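Local atomic coordinates of protelomerase (Agrobacterium tumefaciens, PDB entry 4F43), a protein that probably cuts replicated telomere junctions of the linear chromosome and rejoins the strands as covalently closed hairpin ends, which it also protects. Residues A[135-147]-A[208-220]. The protein carries 1 engineered substitution. Numbering follows the deposited sequence. Where two conformers were deposited one is given.
Sequences LKSSDPLMIGIGL and TVLAAYKRLRESG
Ile143 lays its CG2 methyl against Ala212, 3.8 Å from Ala212 CB and closer still to Ala212 O. That branch lies anti to the backbone N, and the same methyl reaches Leu216 CB. The other branch, ending in CD1, sits over the centre of one face of the Arg215 guanidinium, 4.1 Å above its plane. The two side chains cross at about a right angle. Arg215 arrives there by a bend at chi3 (56°), which brings the guanidinium to the loop before helix 140-151. Arg215 NH2 is placed as a donor to Ser137 O, but the modelled 2.4 Å is very short and the angle at the hydrogen poor, so the bond is doubtful in detail. Ser137 OG in turn accepts from Asp139 N, an ST turn that leads into the helix with Asp139 at its N-cap.

Within the telomere resolvase catalytic domain, segments 140-147 and 208-217 of two helices run roughly antiparallel, with 142° between their axes and 9.6 Å at closest approach. Leu135, in the loop, covers one end of the interface. Its CG rests 3.6 Å from Ala212 CB, and its CD2 touches both Thr208 CG2 and Val209 CG2. Thr204 also touches Leu135 and Val209. Deeper in, Leu147 spreads its two methyls: CD1 meets Val209 CG1 at 3.8 Å, while CD2 meets Leu216 CD2 and lies near the plane of the Tyr213 ring, at its edge. Tyr213 OH hydrogen-bonds to Ala162 O, and its ring packs edge-to-face with Phe164. At the far end Leu216 CD1 lies 3.4 Å from Pro140 O. Ser219 OG touches Pro140 CG and donates to Leu216 O from above the carbonyl plane, 2.6 Å away.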
# COMPACT_ATOMS: atom_id res chain seq x y z
N LEU A 135 2.83 17.78 -11.60
CA LEU A 135 4.25 17.81 -11.28
C LEU A 135 4.79 19.24 -11.16
O LEU A 135 5.81 19.47 -10.52
CB LEU A 135 5.05 17.05 -12.34
CG LEU A 135 5.94 15.91 -11.85
CD1 LEU A 135 5.12 14.88 -11.11
CD2 LEU A 135 6.70 15.28 -13.01
N LYS A 136 4.09 20.19 -11.77
CA LYS A 136 4.52 21.58 -11.78
C LYS A 136 3.69 22.46 -10.85
O LYS A 136 3.85 23.68 -10.83
CB LYS A 136 4.50 22.13 -13.20
CG LYS A 136 5.47 21.42 -14.14
CD LYS A 136 4.98 21.45 -15.58
CE LYS A 136 5.90 20.65 -16.48
NZ LYS A 136 5.34 20.51 -17.85
N SER A 137 2.79 21.85 -10.09
CA SER A 137 1.96 22.58 -9.15
C SER A 137 2.76 22.98 -7.92
O SER A 137 3.87 22.49 -7.71
CB SER A 137 0.75 21.75 -8.73
OG SER A 137 -0.08 22.46 -7.83
N SER A 138 2.21 23.88 -7.11
CA SER A 138 2.87 24.33 -5.90
C SER A 138 2.25 23.70 -4.66
O SER A 138 2.77 23.84 -3.55
CB SER A 138 2.83 25.86 -5.79
OG SER A 138 1.49 26.32 -5.71
N ASP A 139 1.14 23.01 -4.85
CA ASP A 139 0.48 22.29 -3.77
C ASP A 139 1.08 20.90 -3.64
O ASP A 139 0.94 20.08 -4.55
CB ASP A 139 -1.03 22.21 -4.03
CG ASP A 139 -1.78 21.47 -2.93
OD1 ASP A 139 -1.32 21.50 -1.77
OD2 ASP A 139 -2.83 20.87 -3.23
N PRO A 140 1.77 20.63 -2.52
CA PRO A 140 2.50 19.38 -2.28
C PRO A 140 1.65 18.12 -2.50
O PRO A 140 2.18 17.10 -2.93
CB PRO A 140 2.91 19.49 -0.81
CG PRO A 140 3.00 20.95 -0.56
CD PRO A 140 1.89 21.56 -1.38
N LEU A 141 0.36 18.22 -2.22
CA LEU A 141 -0.56 17.11 -2.45
C LEU A 141 -0.63 16.78 -3.94
O LEU A 141 -0.50 15.62 -4.34
CB LEU A 141 -1.96 17.46 -1.94
CG LEU A 141 -3.02 16.37 -2.04
CD1 LEU A 141 -2.72 15.23 -1.08
CD2 LEU A 141 -4.41 16.94 -1.79
N MET A 142 -0.82 17.82 -4.75
CA MET A 142 -0.89 17.66 -6.20
C MET A 142 0.41 17.09 -6.76
O MET A 142 0.38 16.17 -7.59
CB MET A 142 -1.19 19.01 -6.87
CG MET A 142 -2.54 19.61 -6.49
SD MET A 142 -3.92 18.53 -6.92
CE MET A 142 -5.31 19.62 -6.58
N ILE A 143 1.53 17.63 -6.31
CA ILE A 143 2.84 17.13 -6.70
C ILE A 143 2.96 15.65 -6.34
O ILE A 143 3.53 14.86 -7.09
CB ILE A 143 3.98 17.91 -6.00
CG1 ILE A 143 3.84 19.41 -6.26
CG2 ILE A 143 5.34 17.41 -6.47
CD1 ILE A 143 4.95 20.23 -5.64
N GLY A 144 2.41 15.29 -5.19
CA GLY A 144 2.38 13.90 -4.76
C GLY A 144 1.60 13.02 -5.71
O GLY A 144 2.07 11.96 -6.11
N ILE A 145 0.40 13.47 -6.07
CA ILE A 145 -0.45 12.74 -7.02
C ILE A 145 0.26 12.53 -8.35
O ILE A 145 0.33 11.41 -8.87
CB ILE A 145 -1.76 13.49 -7.28
CG1 ILE A 145 -2.49 13.77 -5.97
CG2 ILE A 145 -2.64 12.71 -8.24
CD1 ILE A 145 -3.53 14.86 -6.09
N GLY A 146 0.79 13.61 -8.90
CA GLY A 146 1.52 13.56 -10.16
C GLY A 146 2.72 12.64 -10.08
O GLY A 146 3.06 11.96 -11.04
N LEU A 147 3.36 12.61 -8.91
CA LEU A 147 4.50 11.74 -8.68
C LEU A 147 4.06 10.28 -8.68
O LEU A 147 4.76 9.42 -9.21
CB LEU A 147 5.19 12.09 -7.36
CG LEU A 147 6.71 12.26 -7.41
CD1 LEU A 147 7.12 13.01 -8.66
CD2 LEU A 147 7.19 12.99 -6.17
N THR A 208 12.37 16.63 -14.56
CA THR A 208 11.09 17.16 -14.11
C THR A 208 10.64 16.47 -12.82
O THR A 208 10.23 17.12 -11.86
CB THR A 208 10.01 17.01 -15.19
OG1 THR A 208 10.50 17.51 -16.44
CG2 THR A 208 8.75 17.77 -14.80
N VAL A 209 10.71 15.14 -12.82
CA VAL A 209 10.34 14.35 -11.65
C VAL A 209 11.23 14.69 -10.46
O VAL A 209 10.74 14.90 -9.35
CB VAL A 209 10.43 12.84 -11.93
CG1 VAL A 209 10.24 12.04 -10.65
CG2 VAL A 209 9.40 12.43 -12.97
N LEU A 210 12.53 14.75 -10.70
CA LEU A 210 13.50 15.08 -9.66
C LEU A 210 13.25 16.47 -9.09
O LEU A 210 13.34 16.67 -7.87
CB LEU A 210 14.93 15.00 -10.22
CG LEU A 210 15.68 13.68 -10.01
CD1 LEU A 210 14.80 12.49 -10.36
CD2 LEU A 210 16.97 13.66 -10.81
N ALA A 211 12.92 17.42 -9.96
CA ALA A 211 12.61 18.77 -9.52
C ALA A 211 11.35 18.80 -8.66
O ALA A 211 11.35 19.39 -7.57
CB ALA A 211 12.45 19.69 -10.72
N ALA A 212 10.30 18.16 -9.14
CA ALA A 212 9.02 18.12 -8.43
C ALA A 212 9.16 17.46 -7.06
O ALA A 212 8.53 17.88 -6.09
CB ALA A 212 7.97 17.41 -9.26
N TYR A 213 9.98 16.42 -7.00
CA TYR A 213 10.24 15.72 -5.74
C TYR A 213 11.05 16.60 -4.79
O TYR A 213 10.76 16.66 -3.59
CB TYR A 213 10.98 14.41 -6.01
CG TYR A 213 11.56 13.78 -4.77
CD1 TYR A 213 10.76 13.11 -3.85
CD2 TYR A 213 12.93 13.84 -4.51
CE1 TYR A 213 11.29 12.53 -2.72
CE2 TYR A 213 13.47 13.27 -3.38
CZ TYR A 213 12.65 12.61 -2.48
OH TYR A 213 13.18 12.04 -1.35
N LYS A 214 12.05 17.28 -5.34
CA LYS A 214 12.89 18.17 -4.55
C LYS A 214 12.07 19.30 -3.96
O LYS A 214 12.34 19.78 -2.85
CB LYS A 214 14.04 18.73 -5.40
CG LYS A 214 15.22 19.22 -4.58
CD LYS A 214 15.80 18.10 -3.74
CE LYS A 214 16.96 18.59 -2.88
NZ LYS A 214 17.51 17.51 -2.03
N ARG A 215 11.05 19.73 -4.70
CA ARG A 215 10.12 20.75 -4.20
C ARG A 215 9.18 20.15 -3.15
O ARG A 215 8.86 20.80 -2.16
CB ARG A 215 9.31 21.34 -5.35
CG ARG A 215 10.12 22.16 -6.33
CD ARG A 215 9.30 22.52 -7.55
NE ARG A 215 8.06 23.21 -7.19
CZ ARG A 215 6.94 23.15 -7.90
NH1 ARG A 215 6.89 22.41 -9.00
NH2 ARG A 215 5.87 23.82 -7.50
N LEU A 216 8.75 18.92 -3.40
CA LEU A 216 7.84 18.21 -2.50
C LEU A 216 8.44 18.05 -1.11
O LEU A 216 7.77 18.26 -0.10
CB LEU A 216 7.50 16.84 -3.07
CG LEU A 216 6.79 15.86 -2.12
CD1 LEU A 216 5.32 16.21 -1.96
CD2 LEU A 216 6.97 14.42 -2.60
N ARG A 217 9.71 17.67 -1.07
CA ARG A 217 10.38 17.38 0.20
C ARG A 217 10.62 18.61 1.07
O ARG A 217 10.47 18.55 2.29
CB ARG A 217 11.70 16.64 -0.05
CG ARG A 217 11.53 15.13 -0.15
CD ARG A 217 11.18 14.54 1.20
NE ARG A 217 10.36 13.34 1.08
CZ ARG A 217 9.04 13.32 1.19
NH1 ARG A 217 8.37 14.45 1.42
NH2 ARG A 217 8.37 12.18 1.07
N GLU A 218 11.00 19.71 0.44
CA GLU A 218 11.39 20.91 1.18
C GLU A 218 10.21 21.79 1.60
O GLU A 218 10.40 22.85 2.18
CB GLU A 218 12.41 21.72 0.38
CG GLU A 218 13.70 20.98 0.12
CD GLU A 218 14.68 21.77 -0.72
OE1 GLU A 218 14.33 22.89 -1.13
OE2 GLU A 218 15.79 21.26 -0.98
N SER A 219 9.00 21.33 1.30
CA SER A 219 7.80 22.04 1.72
C SER A 219 7.49 21.75 3.19
O SER A 219 8.07 20.84 3.78
CB SER A 219 6.61 21.66 0.84
OG SER A 219 6.37 20.26 0.88
N GLY A 220 6.58 22.53 3.77
CA GLY A 220 6.20 22.36 5.16
C GLY A 220 5.46 21.06 5.40
O GLY A 220 5.84 20.26 6.26